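Local coordinates for hypothetical protein (Nostoc punctiforme, PDB 2INB) that belongs to the XisH family and probably acts with XisF and XisI in the site-specific recombination of nitrogen-fixation genes in cyanobacteria, at residues Ala57-Ser62 against Leu77-Asn82; Ser71-Ala76 against Thr107-Asp112; Val100-Tyr105 against Val134-Ile139. One frame throughout, in Å; residues are numbered along the deposited sequence. Where two conformers were deposited one is given.

Contact 1: Ala57-Ser62 against Leu77-Asn82; sequences AVEVKS and LGQFIN
K61, just past the end of strand 54-60, spans the gap to Q79 on helix 69-88, where its NZ donates a 2.8 Å hydrogen bond to Q79 OE1. The bond meets the amide oxygen at a C=O...N angle of 134°, with the amine tilted slightly from the carbonyl plane. A bend at chi2 (-67°) turns the lysine toward the helix, and its last carbons then run extended to the amine. E59 takes a different route. With CG anti to the backbone N (chi1 169°) and the chain straight beyond it, its carboxylate is carried to the helix backbone, where E59 OE1 lies 3.1 Å from F80 CA and approaches the F80 ring at its edge, near the ring plane. The other oxygen, E59 OE2, stands 3.6 Å from Q79 CB. E72, two helix turns before Q79, forms a salt bridge with K61 NZ in one of its two conformers. The E-x-K spacing of E59, near the strand end, and K61 just beyond matches the E-x-K part of the PDDEXK signature. The chemistry therefore implies a polar cluster between strand and helix, consistent with a nuclease-like site in which Q79 helps to fix the direction of the lysine amine.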
ATOM      1  N   ALA A  57     -14.226 -11.364   1.863  1.00 14.18           N
ATOM      2  CA  ALA A  57     -13.756 -10.749   0.628  1.00 14.01           C
ATOM      3  C   ALA A  57     -12.317 -11.153   0.451  1.00 14.76           C
ATOM      4  O   ALA A  57     -11.596 -11.271   1.422  1.00 14.83           O
ATOM      5  CB  ALA A  57     -13.846  -9.178   0.675  1.00 15.39           C
ATOM      6  N   VAL A  58     -11.944 -11.401  -0.800  1.00 15.25           N
ATOM      7  CA  VAL A  58     -10.591 -11.911  -1.101  1.00 14.39           C
ATOM      8  C   VAL A  58      -9.909 -11.073  -2.168  1.00 14.54           C
ATOM      9  O   VAL A  58     -10.402 -10.967  -3.287  1.00 15.48           O
ATOM     10  CB  VAL A  58     -10.606 -13.427  -1.524  1.00 15.68           C
ATOM     11  CG1 VAL A  58      -9.130 -13.910  -1.712  1.00 13.94           C
ATOM     12  CG2 VAL A  58     -11.349 -14.275  -0.467  1.00 15.59           C
ATOM     13  N   GLU A  59      -8.763 -10.493  -1.786  1.00 15.43           N
ATOM     14  CA  GLU A  59      -7.855  -9.755  -2.681  1.00 14.08           C
ATOM     15  C   GLU A  59      -6.854 -10.752  -3.225  1.00 14.56           C
ATOM     16  O   GLU A  59      -6.009 -11.248  -2.467  1.00 15.17           O
ATOM     17  CB  GLU A  59      -7.151  -8.662  -1.836  1.00 15.52           C
ATOM     18  CG  GLU A  59      -6.012  -8.004  -2.534  1.00 15.17           C
ATOM     19  CD  GLU A  59      -5.228  -7.050  -1.653  1.00 15.24           C
ATOM     20  OE1 GLU A  59      -5.711  -6.745  -0.539  1.00 18.45           O
ATOM     21  OE2 GLU A  59      -4.099  -6.645  -2.109  1.00 14.91           O
ATOM     22  N   VAL A  60      -6.969 -11.091  -4.503  1.00 16.04           N
ATOM     23  CA  VAL A  60      -6.116 -12.142  -5.103  1.00 17.46           C
ATOM     24  C   VAL A  60      -4.872 -11.536  -5.678  1.00 21.27           C
ATOM     25  O   VAL A  60      -4.951 -10.640  -6.523  1.00 19.05           O
ATOM     26  CB  VAL A  60      -6.853 -12.918  -6.184  1.00 19.77           C
ATOM     27  CG1 VAL A  60      -5.898 -13.986  -6.758  1.00 19.06           C
ATOM     28  CG2 VAL A  60      -8.111 -13.575  -5.588  1.00 18.93           C
ATOM     29  N   LYS A  61      -3.720 -12.078  -5.266  1.00 22.06           N
ATOM     30  CA  LYS A  61      -2.404 -11.726  -5.830  1.00 20.47           C
ATOM     31  C   LYS A  61      -1.683 -13.009  -6.279  1.00 19.29           C
ATOM     32  O   LYS A  61      -1.859 -14.104  -5.663  1.00 20.76           O
ATOM     33  CB  LYS A  61      -1.574 -10.937  -4.813  1.00 24.53           C
ATOM     34  CG  LYS A  61      -2.237  -9.604  -4.444  1.00 21.32           C
ATOM     35  CD  LYS A  61      -2.237  -8.664  -5.642  1.00 25.89           C
ATOM     36  CE  LYS A  61      -2.771  -7.300  -5.326  1.00 24.15           C
ATOM     37  NZ  LYS A  61      -2.644  -6.361  -6.498  1.00 25.84           N
ATOM     38  N   SER A  62      -0.981 -12.910  -7.400  1.00 22.51           N
ATOM     39  CA  SER A  62      -0.186 -14.007  -7.901  1.00 22.63           C
ATOM     40  C   SER A  62       1.284 -13.836  -7.548  1.00 24.86           C
ATOM     41  O   SER A  62       2.050 -14.806  -7.558  1.00 24.66           O
ATOM     42  CB  SER A  62      -0.309 -14.063  -9.409  1.00 26.46           C
ATOM     43  OG  SER A  62       0.284 -12.900  -9.951  1.00 26.70           O
ATOM     44  N   LEU A  77      -0.319  -4.505  -0.147  1.00 14.10           N
ATOM     45  CA  LEU A  77      -0.539  -4.034   1.229  1.00 14.75           C
ATOM     46  C   LEU A  77      -1.402  -2.774   1.235  1.00 14.60           C
ATOM     47  O   LEU A  77      -2.327  -2.635   2.030  1.00 15.10           O
ATOM     48  CB  LEU A  77       0.807  -3.776   1.900  1.00 14.90           C
ATOM     49  CG  LEU A  77       0.721  -3.236   3.322  1.00 14.01           C
ATOM     50  CD1 LEU A  77       0.002  -4.302   4.248  1.00 17.04           C
ATOM     51  CD2 LEU A  77       2.157  -2.938   3.885  1.00 14.84           C
ATOM     52  N   GLY A  78      -1.081  -1.822   0.375  1.00 13.35           N
ATOM     53  CA  GLY A  78      -1.886  -0.570   0.317  1.00 13.10           C
ATOM     54  C   GLY A  78      -3.331  -0.875  -0.056  1.00 13.18           C
ATOM     55  O   GLY A  78      -4.293  -0.331   0.537  1.00 14.20           O
ATOM     56  N   GLN A  79      -3.512  -1.708  -1.087  1.00 13.34           N
ATOM     57  CA  GLN A  79      -4.842  -2.150  -1.459  1.00 14.77           C
ATOM     58  C   GLN A  79      -5.538  -2.819  -0.295  1.00 13.95           C
ATOM     59  O   GLN A  79      -6.738  -2.590  -0.015  1.00 14.64           O
ATOM     60  CB  GLN A  79      -4.759  -3.114  -2.659  1.00 14.90           C
ATOM     61  CG  GLN A  79      -4.504  -2.405  -3.966  1.00 15.09           C
ATOM     62  CD  GLN A  79      -4.285  -3.314  -5.134  1.00 20.33           C
ATOM     63  OE1 GLN A  79      -3.954  -4.480  -4.961  1.00 23.31           O
ATOM     64  NE2 GLN A  79      -4.309  -2.731  -6.332  1.00 24.87           N
ATOM     65  N   PHE A  80      -4.815  -3.686   0.399  1.00 13.15           N
ATOM     66  CA  PHE A  80      -5.424  -4.405   1.521  1.00 15.14           C
ATOM     67  C   PHE A  80      -5.969  -3.412   2.571  1.00 15.51           C
ATOM     68  O   PHE A  80      -7.131  -3.476   3.039  1.00 14.62           O
ATOM     69  CB  PHE A  80      -4.443  -5.390   2.177  1.00 15.67           C
ATOM     70  CG  PHE A  80      -5.077  -6.162   3.288  1.00 13.44           C
ATOM     71  CD1 PHE A  80      -5.749  -7.374   3.048  1.00 14.86           C
ATOM     72  CD2 PHE A  80      -5.029  -5.716   4.606  1.00 15.53           C
ATOM     73  CE1 PHE A  80      -6.352  -8.064   4.069  1.00 14.98           C
ATOM     74  CE2 PHE A  80      -5.662  -6.434   5.634  1.00 16.37           C
ATOM     75  CZ  PHE A  80      -6.321  -7.603   5.364  1.00 15.18           C
ATOM     76  N   ILE A  81      -5.128  -2.437   2.913  1.00 13.83           N
ATOM     77  CA  ILE A  81      -5.491  -1.467   3.959  1.00 14.94           C
ATOM     78  C   ILE A  81      -6.710  -0.651   3.514  1.00 13.44           C
ATOM     79  O   ILE A  81      -7.675  -0.387   4.286  1.00 14.31           O
ATOM     80  CB  ILE A  81      -4.252  -0.607   4.330  1.00 15.84           C
ATOM     81  CG1 ILE A  81      -3.271  -1.486   5.124  1.00 17.69           C
ATOM     82  CG2 ILE A  81      -4.639   0.663   5.160  1.00 14.91           C
ATOM     83  CD1 ILE A  81      -1.911  -0.896   5.268  1.00 24.47           C
ATOM     84  N   ASN A  82      -6.658  -0.197   2.259  1.00 13.85           N
ATOM     85  CA  ASN A  82      -7.750   0.647   1.775  1.00 13.67           C
ATOM     86  C   ASN A  82      -9.048  -0.134   1.597  1.00 14.95           C
ATOM     87  O   ASN A  82     -10.124   0.367   1.993  1.00 15.19           O
ATOM     88  CB  ASN A  82      -7.332   1.345   0.494  1.00 14.09           C
ATOM     89  CG  ASN A  82      -6.406   2.505   0.733  1.00 15.23           C
ATOM     90  OD1 ASN A  82      -6.447   3.141   1.780  1.00 15.56           O
ATOM     91  ND2 ASN A  82      -5.583   2.818  -0.282  1.00 16.19           N
TER

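Contact 2: Ser71-Ala76 against Thr107-Asp112; sequences SEFHTA and TFFQLD
An aromatic cluster of F73, F108 and F109 joins helix 69-88 to the short 3-10 turn 108-110, and it illustrates how three rings can lock a turn onto a helix without a hydrogen bond between them. Both rings of the turn lie on the same side of the F73 ring, each directing its edge toward that face in an offset edge-to-face (T-shaped) pair. The centroids of F73 and F108 are 5.7 Å apart with planes at 68°, and the F109 pair is steeper, at 79°. F108 reaches nearest the root of F73, its CE2 lying 3.7 Å from F73 CB, whereas F109 meets the outer part of the ring, with F109 CE1 3.8 Å from F73 CE1. The turn residues can share one partner because their first torsions differ: CG of F108 is anti to its backbone N (chi1 180°), while that of F109 lies beside its own. Around the cluster, M117 and I118 of helix 112-120 pack on F73, and F63 makes a further edge-to-face pair with F109. Replacing F73 by alanine would probably leave the edges of F108 and F109 without the face they share and open a gap between the helix and the turn. The two phenylalanines of the turn also grip each other: F108 CD2 sits 3.7 Å above the plane of the F109 ring, over its centre.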
ATOM      1  N   SER A  71       7.978  -5.058  -4.671  0.50 18.36           N
ATOM      2  CA  SER A  71       7.176  -4.051  -5.359  0.50 17.21           C
ATOM      3  C   SER A  71       5.722  -4.445  -5.348  0.50 15.38           C
ATOM      4  O   SER A  71       4.836  -3.615  -5.078  0.50 16.83           O
ATOM      5  CB  SER A  71       7.611  -3.861  -6.817  0.50 17.35           C
ATOM      6  OG  SER A  71       6.817  -2.845  -7.412  0.50 20.94           O
ATOM      7  N   GLU A  72       5.441  -5.717  -5.625  0.50 15.25           N
ATOM      8  CA  GLU A  72       4.047  -6.125  -5.598  0.50 14.65           C
ATOM      9  C   GLU A  72       3.523  -5.997  -4.185  0.50 15.10           C
ATOM     10  O   GLU A  72       2.375  -5.564  -3.991  0.50 14.77           O
ATOM     11  CB  GLU A  72       3.800  -7.544  -6.131  0.50 14.14           C
ATOM     12  CG  GLU A  72       2.354  -7.971  -6.049  0.50 16.89           C
ATOM     13  CD  GLU A  72       1.392  -6.930  -6.625  0.50 19.92           C
ATOM     14  OE1 GLU A  72       1.736  -6.282  -7.644  0.50 19.62           O
ATOM     15  OE2 GLU A  72       0.302  -6.746  -6.067  0.50 18.16           O
ATOM     16  N   PHE A  73       4.353  -6.339  -3.191  1.00 14.99           N
ATOM     17  CA  PHE A  73       3.890  -6.314  -1.800  1.00 14.86           C
ATOM     18  C   PHE A  73       3.447  -4.899  -1.420  1.00 12.91           C
ATOM     19  O   PHE A  73       2.457  -4.726  -0.710  1.00 15.66           O
ATOM     20  CB  PHE A  73       4.940  -6.843  -0.837  1.00 15.38           C
ATOM     21  CG  PHE A  73       4.489  -6.855   0.596  1.00 16.18           C
ATOM     22  CD1 PHE A  73       3.344  -7.527   0.989  1.00 18.61           C
ATOM     23  CD2 PHE A  73       5.258  -6.209   1.558  1.00 18.88           C
ATOM     24  CE1 PHE A  73       2.974  -7.509   2.352  1.00 18.33           C
ATOM     25  CE2 PHE A  73       4.878  -6.202   2.915  1.00 17.05           C
ATOM     26  CZ  PHE A  73       3.764  -6.883   3.287  1.00 14.86           C
ATOM     27  N   HIS A  74       4.168  -3.883  -1.860  1.00 14.58           N
ATOM     28  CA  HIS A  74       3.745  -2.534  -1.532  1.00 14.64           C
ATOM     29  C   HIS A  74       2.299  -2.260  -1.992  1.00 16.06           C
ATOM     30  O   HIS A  74       1.458  -1.762  -1.226  1.00 14.37           O
ATOM     31  CB  HIS A  74       4.599  -1.468  -2.216  1.00 15.42           C
ATOM     32  CG  HIS A  74       6.025  -1.452  -1.808  1.00 15.58           C
ATOM     33  ND1 HIS A  74       6.425  -1.513  -0.496  1.00 16.77           N
ATOM     34  CD2 HIS A  74       7.150  -1.282  -2.551  1.00 16.35           C
ATOM     35  CE1 HIS A  74       7.751  -1.435  -0.452  1.00 23.16           C
ATOM     36  NE2 HIS A  74       8.215  -1.307  -1.690  1.00 19.40           N
ATOM     37  N   THR A  75       2.010  -2.592  -3.258  1.00 14.94           N
ATOM     38  CA  THR A  75       0.674  -2.356  -3.810  1.00 13.88           C
ATOM     39  C   THR A  75      -0.335  -3.264  -3.140  1.00 15.68           C
ATOM     40  O   THR A  75      -1.435  -2.828  -2.803  1.00 16.13           O
ATOM     41  CB  THR A  75       0.705  -2.569  -5.329  1.00 13.56           C
ATOM     42  OG1 THR A  75       1.586  -1.583  -5.909  1.00 17.64           O
ATOM     43  CG2 THR A  75      -0.700  -2.545  -5.992  1.00 17.64           C
ATOM     44  N   ALA A  76       0.028  -4.529  -2.915  1.00 15.43           N
ATOM     45  CA  ALA A  76      -0.898  -5.460  -2.279  1.00 16.56           C
ATOM     46  C   ALA A  76      -1.298  -5.003  -0.882  1.00 15.53           C
ATOM     47  O   ALA A  76      -2.451  -5.143  -0.458  1.00 15.34           O
ATOM     48  CB  ALA A  76      -0.319  -6.904  -2.207  1.00 16.87           C
ATOM     49  N   THR A 107       8.377 -18.567   0.642  1.00 17.80           N
ATOM     50  CA  THR A 107       9.647 -17.890   0.318  1.00 18.43           C
ATOM     51  C   THR A 107       9.602 -16.453   0.802  1.00 17.31           C
ATOM     52  O   THR A 107      10.038 -16.156   1.920  1.00 15.44           O
ATOM     53  CB  THR A 107       9.935 -17.949  -1.206  1.00 18.03           C
ATOM     54  OG1 THR A 107       8.818 -17.448  -1.947  1.00 18.50           O
ATOM     55  CG2 THR A 107      10.216 -19.416  -1.647  1.00 20.27           C
ATOM     56  N   PHE A 108       8.987 -15.563   0.008  1.00 17.34           N
ATOM     57  CA  PHE A 108       8.913 -14.131   0.373  1.00 16.01           C
ATOM     58  C   PHE A 108       8.337 -13.872   1.766  1.00 15.19           C
ATOM     59  O   PHE A 108       8.918 -13.124   2.555  1.00 16.51           O
ATOM     60  CB  PHE A 108       8.102 -13.364  -0.674  1.00 16.23           C
ATOM     61  CG  PHE A 108       7.955 -11.893  -0.397  1.00 14.70           C
ATOM     62  CD1 PHE A 108       9.054 -11.045  -0.568  1.00 15.99           C
ATOM     63  CD2 PHE A 108       6.749 -11.338  -0.038  1.00 17.19           C
ATOM     64  CE1 PHE A 108       8.940  -9.705  -0.358  1.00 16.84           C
ATOM     65  CE2 PHE A 108       6.651  -9.988   0.193  1.00 17.43           C
ATOM     66  CZ  PHE A 108       7.780  -9.178   0.027  1.00 15.11           C
ATOM     67  N   PHE A 109       7.198 -14.508   2.081  1.00 15.83           N
ATOM     68  CA  PHE A 109       6.538 -14.269   3.366  1.00 16.41           C
ATOM     69  C   PHE A 109       7.220 -14.959   4.544  1.00 17.09           C
ATOM     70  O   PHE A 109       6.806 -14.744   5.678  1.00 20.80           O
ATOM     71  CB  PHE A 109       5.006 -14.551   3.312  1.00 18.30           C
ATOM     72  CG  PHE A 109       4.255 -13.517   2.541  1.00 16.08           C
ATOM     73  CD1 PHE A 109       4.091 -12.252   3.079  1.00 18.02           C
ATOM     74  CD2 PHE A 109       3.872 -13.736   1.232  1.00 17.08           C
ATOM     75  CE1 PHE A 109       3.459 -11.258   2.361  1.00 20.51           C
ATOM     76  CE2 PHE A 109       3.226 -12.705   0.481  1.00 16.60           C
ATOM     77  CZ  PHE A 109       3.058 -11.474   1.075  1.00 18.25           C
ATOM     78  N   GLN A 110       8.274 -15.731   4.310  1.00 17.43           N
ATOM     79  CA  GLN A 110       9.107 -16.205   5.414  1.00 20.48           C
ATOM     80  C   GLN A 110      10.310 -15.306   5.708  1.00 19.69           C
ATOM     81  O   GLN A 110      11.042 -15.529   6.689  1.00 18.90           O
ATOM     82  CB  GLN A 110       9.575 -17.647   5.161  1.00 22.15           C
ATOM     83  CG  GLN A 110       8.397 -18.638   5.044  1.00 21.74           C
ATOM     84  CD  GLN A 110       7.378 -18.463   6.167  1.00 28.83           C
ATOM     85  OE1 GLN A 110       7.749 -18.424   7.355  1.00 31.18           O
ATOM     86  NE2 GLN A 110       6.102 -18.303   5.812  1.00 28.96           N
ATOM     87  N   LEU A 111      10.542 -14.307   4.866  1.00 17.65           N
ATOM     88  CA  LEU A 111      11.544 -13.281   5.154  1.00 17.13           C
ATOM     89  C   LEU A 111      11.064 -12.415   6.327  1.00 14.61           C
ATOM     90  O   LEU A 111       9.873 -12.194   6.506  1.00 14.48           O
ATOM     91  CB  LEU A 111      11.840 -12.409   3.926  1.00 16.44           C
ATOM     92  CG  LEU A 111      12.422 -13.194   2.719  1.00 17.79           C
ATOM     93  CD1 LEU A 111      12.533 -12.263   1.520  1.00 17.60           C
ATOM     94  CD2 LEU A 111      13.795 -13.821   3.035  1.00 20.60           C
ATOM     95  N   ASP A 112      12.000 -11.934   7.124  1.00 14.09           N
ATOM     96  CA  ASP A 112      11.649 -11.235   8.348  1.00 14.73           C
ATOM     97  C   ASP A 112      10.806  -9.963   8.046  1.00 14.46           C
ATOM     98  O   ASP A 112       9.833  -9.673   8.746  1.00 14.99           O
ATOM     99  CB  ASP A 112      12.887 -10.852   9.140  1.00 15.77           C
ATOM    100  CG  ASP A 112      13.547 -12.008   9.887  1.00 22.75           C
ATOM    101  OD1 ASP A 112      12.972 -13.097   9.970  1.00 22.85           O
ATOM    102  OD2 ASP A 112      14.653 -11.735  10.428  1.00 26.69           O
TER

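Contact 3: Val100-Tyr105 against Val134-Ile139; sequences VPLTTY and VIFQWI
Y105 and I139 meet at one close-packed end of this contact, where helix 102-106 leans against the edge strand 134-139 of the mixed sheet. The two side chains come from opposite directions, and the CD1 methyl of I139 touches the hydroxyl-bearing end of the tyrosine, 3.3 Å from Y105 CE1 and 3.4 Å from Y105 OH. The methyl gets there because CG1 of I139 is anti to its carbonyl carbon (chi1 -60°). A second close point lies at the start of the helix, right after P101 at the N-cap position. Here L102 sets its CD2 methyl over one face of the F136 ring, while L102 CD1 comes to 3.4 Å from F136 CD2 at the rim. Between these points the fit is looser: Q137 OE1 is no nearer than 4.2 Å to Y105 CE2. F136 is largely exposed to solvent, and crystal neighbours touch both it and L102. That F136 and Q137, consecutive in the strand, both point at the helix follows from a classic beta bulge, in which the two residues face I127 of the adjoining strand. W138 turns to the other side of the sheet, onto L126 and L16 of helix 7-18. No hydrogen bond crosses the contact, so the chemistry implies apolar contact between helix and strand, close at both the Y105-I139 and L102-F136 points, slacker at Q137 between them, with the F136 end open to solvent.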
ATOM      1  N   VAL A 100      -2.496 -15.375  -1.416  1.00 15.73           N
ATOM      2  CA  VAL A 100      -1.225 -15.505  -2.073  1.00 16.72           C
ATOM      3  C   VAL A 100      -0.866 -16.979  -2.286  1.00 16.52           C
ATOM      4  O   VAL A 100      -1.266 -17.849  -1.478  1.00 15.38           O
ATOM      5  CB  VAL A 100      -0.062 -14.785  -1.405  1.00 20.96           C
ATOM      6  CG1 VAL A 100      -0.458 -13.325  -0.972  1.00 21.22           C
ATOM      7  CG2 VAL A 100       0.468 -15.552  -0.216  1.00 20.54           C
ATOM      8  N   PRO A 101      -0.121 -17.264  -3.366  1.00 16.21           N
ATOM      9  CA  PRO A 101       0.291 -18.649  -3.631  1.00 13.33           C
ATOM     10  C   PRO A 101       1.194 -19.229  -2.555  1.00 16.14           C
ATOM     11  O   PRO A 101       1.982 -18.499  -1.920  1.00 15.46           O
ATOM     12  CB  PRO A 101       1.035 -18.536  -4.964  1.00 16.51           C
ATOM     13  CG  PRO A 101       0.571 -17.301  -5.594  1.00 19.93           C
ATOM     14  CD  PRO A 101       0.376 -16.381  -4.432  1.00 17.21           C
ATOM     15  N   LEU A 102       1.097 -20.540  -2.366  1.00 16.24           N
ATOM     16  CA  LEU A 102       1.911 -21.263  -1.412  1.00 16.98           C
ATOM     17  C   LEU A 102       3.404 -21.017  -1.660  1.00 15.64           C
ATOM     18  O   LEU A 102       4.159 -20.825  -0.702  1.00 17.18           O
ATOM     19  CB  LEU A 102       1.617 -22.784  -1.462  1.00 18.19           C
ATOM     20  CG  LEU A 102       2.357 -23.622  -0.420  1.00 14.85           C
ATOM     21  CD1 LEU A 102       2.222 -23.210   1.026  1.00 18.28           C
ATOM     22  CD2 LEU A 102       1.903 -25.099  -0.609  1.00 19.09           C
ATOM     23  N   THR A 103       3.840 -21.014  -2.923  1.00 15.14           N
ATOM     24  CA  THR A 103       5.284 -20.795  -3.256  1.00 17.37           C
ATOM     25  C   THR A 103       5.750 -19.449  -2.697  1.00 17.31           C
ATOM     26  O   THR A 103       6.825 -19.337  -2.107  1.00 18.51           O
ATOM     27  CB  THR A 103       5.549 -20.876  -4.764  1.00 20.07           C
ATOM     28  OG1 THR A 103       4.668 -20.005  -5.475  1.00 20.21           O
ATOM     29  CG2 THR A 103       5.325 -22.318  -5.273  1.00 21.03           C
ATOM     30  N   THR A 104       4.917 -18.423  -2.852  1.00 14.69           N
ATOM     31  CA  THR A 104       5.257 -17.079  -2.336  1.00 16.48           C
ATOM     32  C   THR A 104       5.225 -17.047  -0.801  1.00 14.95           C
ATOM     33  O   THR A 104       6.090 -16.441  -0.148  1.00 16.82           O
ATOM     34  CB  THR A 104       4.243 -16.064  -2.873  1.00 16.97           C
ATOM     35  OG1 THR A 104       4.158 -16.191  -4.285  1.00 21.79           O
ATOM     36  CG2 THR A 104       4.579 -14.607  -2.451  1.00 18.97           C
ATOM     37  N   TYR A 105       4.251 -17.740  -0.229  1.00 14.55           N
ATOM     38  CA  TYR A 105       4.117 -17.807   1.217  1.00 15.81           C
ATOM     39  C   TYR A 105       5.387 -18.437   1.820  1.00 17.26           C
ATOM     40  O   TYR A 105       5.907 -17.969   2.831  1.00 18.07           O
ATOM     41  CB  TYR A 105       2.899 -18.635   1.625  1.00 16.95           C
ATOM     42  CG  TYR A 105       2.763 -18.774   3.121  1.00 16.88           C
ATOM     43  CD1 TYR A 105       2.440 -17.663   3.902  1.00 20.14           C
ATOM     44  CD2 TYR A 105       2.950 -19.999   3.745  1.00 24.05           C
ATOM     45  CE1 TYR A 105       2.336 -17.765   5.274  1.00 25.95           C
ATOM     46  CE2 TYR A 105       2.844 -20.107   5.138  1.00 23.57           C
ATOM     47  CZ  TYR A 105       2.539 -18.982   5.870  1.00 23.90           C
ATOM     48  OH  TYR A 105       2.457 -19.084   7.242  1.00 37.27           O
ATOM     49  N   VAL A 134      -6.232 -25.522  -4.437  1.00 13.60           N
ATOM     50  CA  VAL A 134      -6.830 -25.788  -3.141  1.00 12.46           C
ATOM     51  C   VAL A 134      -6.357 -24.762  -2.118  1.00 13.87           C
ATOM     52  O   VAL A 134      -5.296 -24.123  -2.266  1.00 13.42           O
ATOM     53  CB  VAL A 134      -6.464 -27.197  -2.610  1.00 13.05           C
ATOM     54  CG1 VAL A 134      -7.017 -28.275  -3.551  1.00 13.40           C
ATOM     55  CG2 VAL A 134      -4.950 -27.327  -2.397  1.00 13.74           C
ATOM     56  N   ILE A 135      -7.187 -24.559  -1.092  1.00 13.11           N
ATOM     57  CA  ILE A 135      -6.794 -23.744   0.053  1.00 13.54           C
ATOM     58  C   ILE A 135      -5.901 -24.583   0.999  1.00 12.04           C
ATOM     59  O   ILE A 135      -6.305 -25.646   1.474  1.00 14.64           O
ATOM     60  CB  ILE A 135      -8.007 -23.220   0.844  1.00 14.44           C
ATOM     61  CG1 ILE A 135      -8.860 -22.328  -0.046  1.00 13.51           C
ATOM     62  CG2 ILE A 135      -7.575 -22.508   2.143  1.00 15.87           C
ATOM     63  CD1 ILE A 135     -10.109 -21.702   0.646  1.00 16.71           C
ATOM     64  N   PHE A 136      -4.693 -24.055   1.289  1.00 14.62           N
ATOM     65  CA  PHE A 136      -3.712 -24.702   2.155  1.00 15.81           C
ATOM     66  C   PHE A 136      -3.803 -24.184   3.586  1.00 14.46           C
ATOM     67  O   PHE A 136      -3.673 -24.974   4.528  1.00 15.15           O
ATOM     68  CB  PHE A 136      -2.312 -24.414   1.627  1.00 15.08           C
ATOM     69  CG  PHE A 136      -1.203 -24.821   2.570  1.00 14.23           C
ATOM     70  CD1 PHE A 136      -1.015 -26.133   2.880  1.00 15.32           C
ATOM     71  CD2 PHE A 136      -0.377 -23.856   3.178  1.00 15.72           C
ATOM     72  CE1 PHE A 136       0.030 -26.533   3.718  1.00 17.36           C
ATOM     73  CE2 PHE A 136       0.612 -24.258   4.052  1.00 18.91           C
ATOM     74  CZ  PHE A 136       0.821 -25.586   4.305  1.00 18.77           C
ATOM     75  N   GLN A 137      -4.031 -22.878   3.777  1.00 14.87           N
ATOM     76  CA  GLN A 137      -4.068 -22.333   5.136  1.00 15.28           C
ATOM     77  C   GLN A 137      -4.783 -20.976   5.140  1.00 15.32           C
ATOM     78  O   GLN A 137      -4.714 -20.214   4.193  1.00 16.08           O
ATOM     79  CB  GLN A 137      -2.634 -22.144   5.637  1.00 15.01           C
ATOM     80  CG  GLN A 137      -2.557 -21.913   7.126  1.00 20.95           C
ATOM     81  CD  GLN A 137      -1.130 -21.926   7.606  1.00 27.54           C
ATOM     82  OE1 GLN A 137      -0.231 -22.372   6.897  1.00 35.36           O
ATOM     83  NE2 GLN A 137      -0.908 -21.410   8.800  1.00 30.05           N
ATOM     84  N   TRP A 138      -5.541 -20.741   6.208  1.00 17.97           N
ATOM     85  CA  TRP A 138      -6.026 -19.411   6.548  1.00 16.58           C
ATOM     86  C   TRP A 138      -5.175 -18.861   7.678  1.00 17.32           C
ATOM     87  O   TRP A 138      -4.918 -19.557   8.666  1.00 17.87           O
ATOM     88  CB  TRP A 138      -7.449 -19.519   7.017  1.00 15.82           C
ATOM     89  CG  TRP A 138      -8.458 -19.983   6.013  1.00 15.82           C
ATOM     90  CD1 TRP A 138      -8.913 -21.254   5.832  1.00 16.99           C
ATOM     91  CD2 TRP A 138      -9.145 -19.181   5.072  1.00 13.49           C
ATOM     92  NE1 TRP A 138      -9.881 -21.294   4.847  1.00 16.28           N
ATOM     93  CE2 TRP A 138     -10.035 -20.018   4.368  1.00 15.31           C
ATOM     94  CE3 TRP A 138      -9.175 -17.809   4.818  1.00 16.83           C
ATOM     95  CZ2 TRP A 138     -10.928 -19.523   3.436  1.00 16.74           C
ATOM     96  CZ3 TRP A 138     -10.009 -17.330   3.825  1.00 17.03           C
ATOM     97  CH2 TRP A 138     -10.890 -18.180   3.163  1.00 17.84           C
ATOM     98  N   ILE A 139      -4.730 -17.621   7.521  1.00 15.95           N
ATOM     99  CA  ILE A 139      -3.883 -16.943   8.541  1.00 19.11           C
ATOM    100  C   ILE A 139      -4.582 -15.681   9.098  1.00 23.16           C
ATOM    101  O   ILE A 139      -5.047 -14.809   8.336  1.00 21.27           O
ATOM    102  CB  ILE A 139      -2.562 -16.607   7.955  1.00 24.62           C
ATOM    103  CG1 ILE A 139      -1.864 -17.893   7.496  1.00 26.91           C
ATOM    104  CG2 ILE A 139      -1.693 -15.765   8.956  1.00 27.49           C
ATOM    105  CD1 ILE A 139      -0.576 -17.677   6.839  1.00 37.33           C
TER

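Worked through together, contacts 1 and 3 tie the sheet to helices, while contact 2 ties helix 69-88 to the turn 108-110. Contact 1 lies within the beta-alpha-beta unit of strand 54-60, helix 69-88 and strand 94-101; contact 2, its centre about 12 Å away, shares that helix, and K61 NZ and E72 OE2 join them by a 3.0 Å salt bridge in one of two E72 conformers. The centres of contacts 2 and 3 are about 13 Å apart, bridged by probable hydrogen bonds, F109 N to T104 O at 3.2 Å and Q110 NE2 to Y105 O at 3.0 Å. Contact 1 carries the putative PDDEXK-like site; the centre of contact 3 is about 14 Å from that of contact 1. A glycerol, probably from the crystallisation liquor, lies about 6 Å from the F80 side chain.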